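Local atomic coordinates of elongation factor G (Thermus thermophilus, PDB entry 2DY1), a protein that binds GTP and a magnesium ion and, as in other elongation factors G, probably acts as a GTPase in the translocation step of protein synthesis. Residues E90-L95 with A376-P381. Sequence-based numbering, arbitrary orientation.
Sequences EIRGAL and ARLPDP
R92 leaves its helix with CG turned away from the carbonyl carbon, on the backbone N side (chi1 -69°), and its chain then runs extended to NE, which carries the guanidinium out to the backbone of R377 and the ring of P379. R92 NH1 donates a hydrogen bond to R377 O at 2.6 Å. The oxygen lies at the guanidinium edge, close to its plane, but the N-H to oxygen angle is bent, at 146°. P379 sits over one face of the same group, displaced from its centre. P379 CG lies 3.7 Å from R92 CZ. P379 CD lies 3.5 Å from R92 NH1. Helix 88-97 belongs to the P-loop GTP-binding domain, and 376-381 is part of the loop leading into strand 383-389 of domain III, so the contact joins these two domains at the surface. Nearer the helix the packing is apolar. L378 CD2 meets R92 CB at 3.8 Å as the two side chains pass in opposite directions. A376 CB approaches R92 CB at 4.0 Å. An alanine in place of R92 would probably leave R377 O without this donor and the P379 ring without the flat group beneath it. E96, on the same helix, adds a second polar link by accepting a hydrogen bond from A376 N through OE1. On the domain III side, P379 O is hydrogen-bonded to H428 NE2.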
ATOM      1  N   GLU A  90      -2.825   0.233  -5.263  1.00 10.91           N
ATOM      2  CA  GLU A  90      -3.961   0.431  -6.145  1.00  8.97           C
ATOM      3  C   GLU A  90      -5.156   1.043  -5.440  1.00  9.69           C
ATOM      4  O   GLU A  90      -5.861   1.866  -6.012  1.00 10.64           O
ATOM      5  CB  GLU A  90      -4.349  -0.913  -6.768  1.00  9.20           C
ATOM      6  CG  GLU A  90      -3.421  -1.339  -7.892  1.00 10.37           C
ATOM      7  CD  GLU A  90      -3.714  -0.584  -9.176  1.00 12.26           C
ATOM      8  OE1 GLU A  90      -3.277   0.579  -9.319  1.00 15.21           O
ATOM      9  OE2 GLU A  90      -4.414  -1.144 -10.039  1.00 11.84           O
ATOM     10  N   ILE A  91      -5.387   0.635  -4.199  1.00  9.54           N
ATOM     11  CA  ILE A  91      -6.503   1.183  -3.449  1.00  9.60           C
ATOM     12  C   ILE A  91      -6.320   2.683  -3.246  1.00  9.42           C
ATOM     13  O   ILE A  91      -7.248   3.467  -3.512  1.00 10.45           O
ATOM     14  CB  ILE A  91      -6.649   0.494  -2.078  1.00  9.77           C
ATOM     15  CG1 ILE A  91      -6.988  -0.989  -2.291  1.00  9.48           C
ATOM     16  CG2 ILE A  91      -7.794   1.160  -1.264  1.00 12.39           C
ATOM     17  CD1 ILE A  91      -6.965  -1.838  -1.006  1.00  9.86           C
ATOM     18  N   ARG A  92      -5.149   3.088  -2.770  1.00 10.36           N
ATOM     19  CA  ARG A  92      -4.943   4.521  -2.528  1.00  9.55           C
ATOM     20  C   ARG A  92      -4.926   5.299  -3.835  1.00 10.35           C
ATOM     21  O   ARG A  92      -5.425   6.436  -3.897  1.00 11.31           O
ATOM     22  CB  ARG A  92      -3.683   4.739  -1.683  1.00 10.35           C
ATOM     23  CG  ARG A  92      -3.900   4.226  -0.237  1.00 10.91           C
ATOM     24  CD  ARG A  92      -2.792   4.592   0.703  1.00 11.48           C
ATOM     25  NE  ARG A  92      -3.027   4.018   2.037  1.00 13.93           N
ATOM     26  CZ  ARG A  92      -2.372   4.405   3.126  1.00 23.01           C
ATOM     27  NH1 ARG A  92      -1.458   5.359   3.032  1.00 23.68           N
ATOM     28  NH2 ARG A  92      -2.627   3.840   4.300  1.00 25.20           N
ATOM     29  N   GLY A  93      -4.396   4.682  -4.885  1.00 10.10           N
ATOM     30  CA  GLY A  93      -4.390   5.334  -6.187  1.00 11.24           C
ATOM     31  C   GLY A  93      -5.809   5.571  -6.698  1.00 11.33           C
ATOM     32  O   GLY A  93      -6.097   6.618  -7.280  1.00 11.40           O
ATOM     33  N   ALA A  94      -6.710   4.605  -6.506  1.00  8.63           N
ATOM     34  CA  ALA A  94      -8.096   4.749  -6.961  1.00  7.97           C
ATOM     35  C   ALA A  94      -8.789   5.868  -6.193  1.00  9.48           C
ATOM     36  O   ALA A  94      -9.524   6.651  -6.782  1.00  9.80           O
ATOM     37  CB  ALA A  94      -8.867   3.436  -6.789  1.00 10.85           C
ATOM     38  N   LEU A  95      -8.539   5.950  -4.889  1.00  9.48           N
ATOM     39  CA  LEU A  95      -9.162   6.998  -4.089  1.00  8.21           C
ATOM     40  C   LEU A  95      -8.610   8.366  -4.505  1.00 11.35           C
ATOM     41  O   LEU A  95      -9.361   9.342  -4.600  1.00 12.40           O
ATOM     42  CB  LEU A  95      -8.956   6.716  -2.587  1.00 10.24           C
ATOM     43  CG  LEU A  95      -9.856   5.568  -2.085  1.00 12.56           C
ATOM     44  CD1 LEU A  95      -9.349   5.042  -0.761  1.00 13.72           C
ATOM     45  CD2 LEU A  95     -11.314   6.038  -1.989  1.00 13.06           C
ATOM     46  N   ALA A 376      -2.243  10.650  -1.947  1.00 15.33           N
ATOM     47  CA  ALA A 376      -2.345   9.677  -0.877  1.00 15.67           C
ATOM     48  C   ALA A 376      -1.007   8.957  -0.846  1.00 15.69           C
ATOM     49  O   ALA A 376      -0.628   8.264  -1.804  1.00 16.48           O
ATOM     50  CB  ALA A 376      -3.484   8.687  -1.143  1.00 19.61           C
ATOM     51  N   ARG A 377      -0.284   9.150   0.253  1.00 13.79           N
ATOM     52  CA  ARG A 377       1.023   8.555   0.462  1.00 15.42           C
ATOM     53  C   ARG A 377       0.896   7.036   0.570  1.00 16.01           C
ATOM     54  O   ARG A 377      -0.068   6.548   1.139  1.00 18.36           O
ATOM     55  CB  ARG A 377       1.605   9.099   1.770  1.00 18.41           C
ATOM     56  CG  ARG A 377       3.048   8.733   2.065  1.00 24.90           C
ATOM     57  CD  ARG A 377       3.399   9.137   3.495  1.00 22.60           C
ATOM     58  NE  ARG A 377       2.650   8.323   4.440  1.00 32.62           N
ATOM     59  CZ  ARG A 377       3.080   7.155   4.906  1.00 32.31           C
ATOM     60  NH1 ARG A 377       4.265   6.675   4.527  1.00 37.22           N
ATOM     61  NH2 ARG A 377       2.313   6.452   5.721  1.00 35.33           N
ATOM     62  N   LEU A 378       1.848   6.300   0.002  1.00 15.94           N
ATOM     63  CA  LEU A 378       1.850   4.848   0.151  1.00 15.70           C
ATOM     64  C   LEU A 378       2.813   4.493   1.291  1.00 15.91           C
ATOM     65  O   LEU A 378       3.935   5.003   1.349  1.00 22.44           O
ATOM     66  CB  LEU A 378       2.334   4.150  -1.121  1.00 18.41           C
ATOM     67  CG  LEU A 378       1.524   4.332  -2.404  1.00 19.76           C
ATOM     68  CD1 LEU A 378       2.056   3.364  -3.436  1.00 17.84           C
ATOM     69  CD2 LEU A 378       0.051   4.056  -2.160  1.00 18.85           C
ATOM     70  N   PRO A 379       2.371   3.646   2.237  1.00 16.88           N
ATOM     71  CA  PRO A 379       3.233   3.240   3.350  1.00 14.16           C
ATOM     72  C   PRO A 379       4.347   2.399   2.728  1.00 17.18           C
ATOM     73  O   PRO A 379       4.116   1.729   1.735  1.00 15.72           O
ATOM     74  CB  PRO A 379       2.312   2.376   4.214  1.00 19.78           C
ATOM     75  CG  PRO A 379       0.911   2.796   3.809  1.00 30.57           C
ATOM     76  CD  PRO A 379       1.043   3.024   2.330  1.00 17.38           C
ATOM     77  N   ASP A 380       5.552   2.429   3.281  1.00 16.47           N
ATOM     78  CA  ASP A 380       6.623   1.617   2.691  1.00 16.21           C
ATOM     79  C   ASP A 380       6.297   0.125   2.827  1.00 17.66           C
ATOM     80  O   ASP A 380       5.702  -0.299   3.822  1.00 16.42           O
ATOM     81  CB  ASP A 380       7.950   1.818   3.419  1.00 18.89           C
ATOM     82  CG  ASP A 380       8.626   3.129   3.090  1.00 31.39           C
ATOM     83  OD1 ASP A 380       8.528   3.586   1.930  1.00 24.78           O
ATOM     84  OD2 ASP A 380       9.282   3.684   4.004  1.00 34.12           O
ATOM     85  N   PRO A 381       6.695  -0.690   1.835  1.00 15.61           N
ATOM     86  CA  PRO A 381       6.437  -2.135   1.921  1.00 16.38           C
ATOM     87  C   PRO A 381       7.356  -2.661   3.031  1.00 19.93           C
ATOM     88  O   PRO A 381       8.492  -2.200   3.168  1.00 20.19           O
ATOM     89  CB  PRO A 381       6.832  -2.649   0.543  1.00 14.36           C
ATOM     90  CG  PRO A 381       7.869  -1.647   0.054  1.00 14.40           C
ATOM     91  CD  PRO A 381       7.340  -0.321   0.559  1.00 18.80           C
TER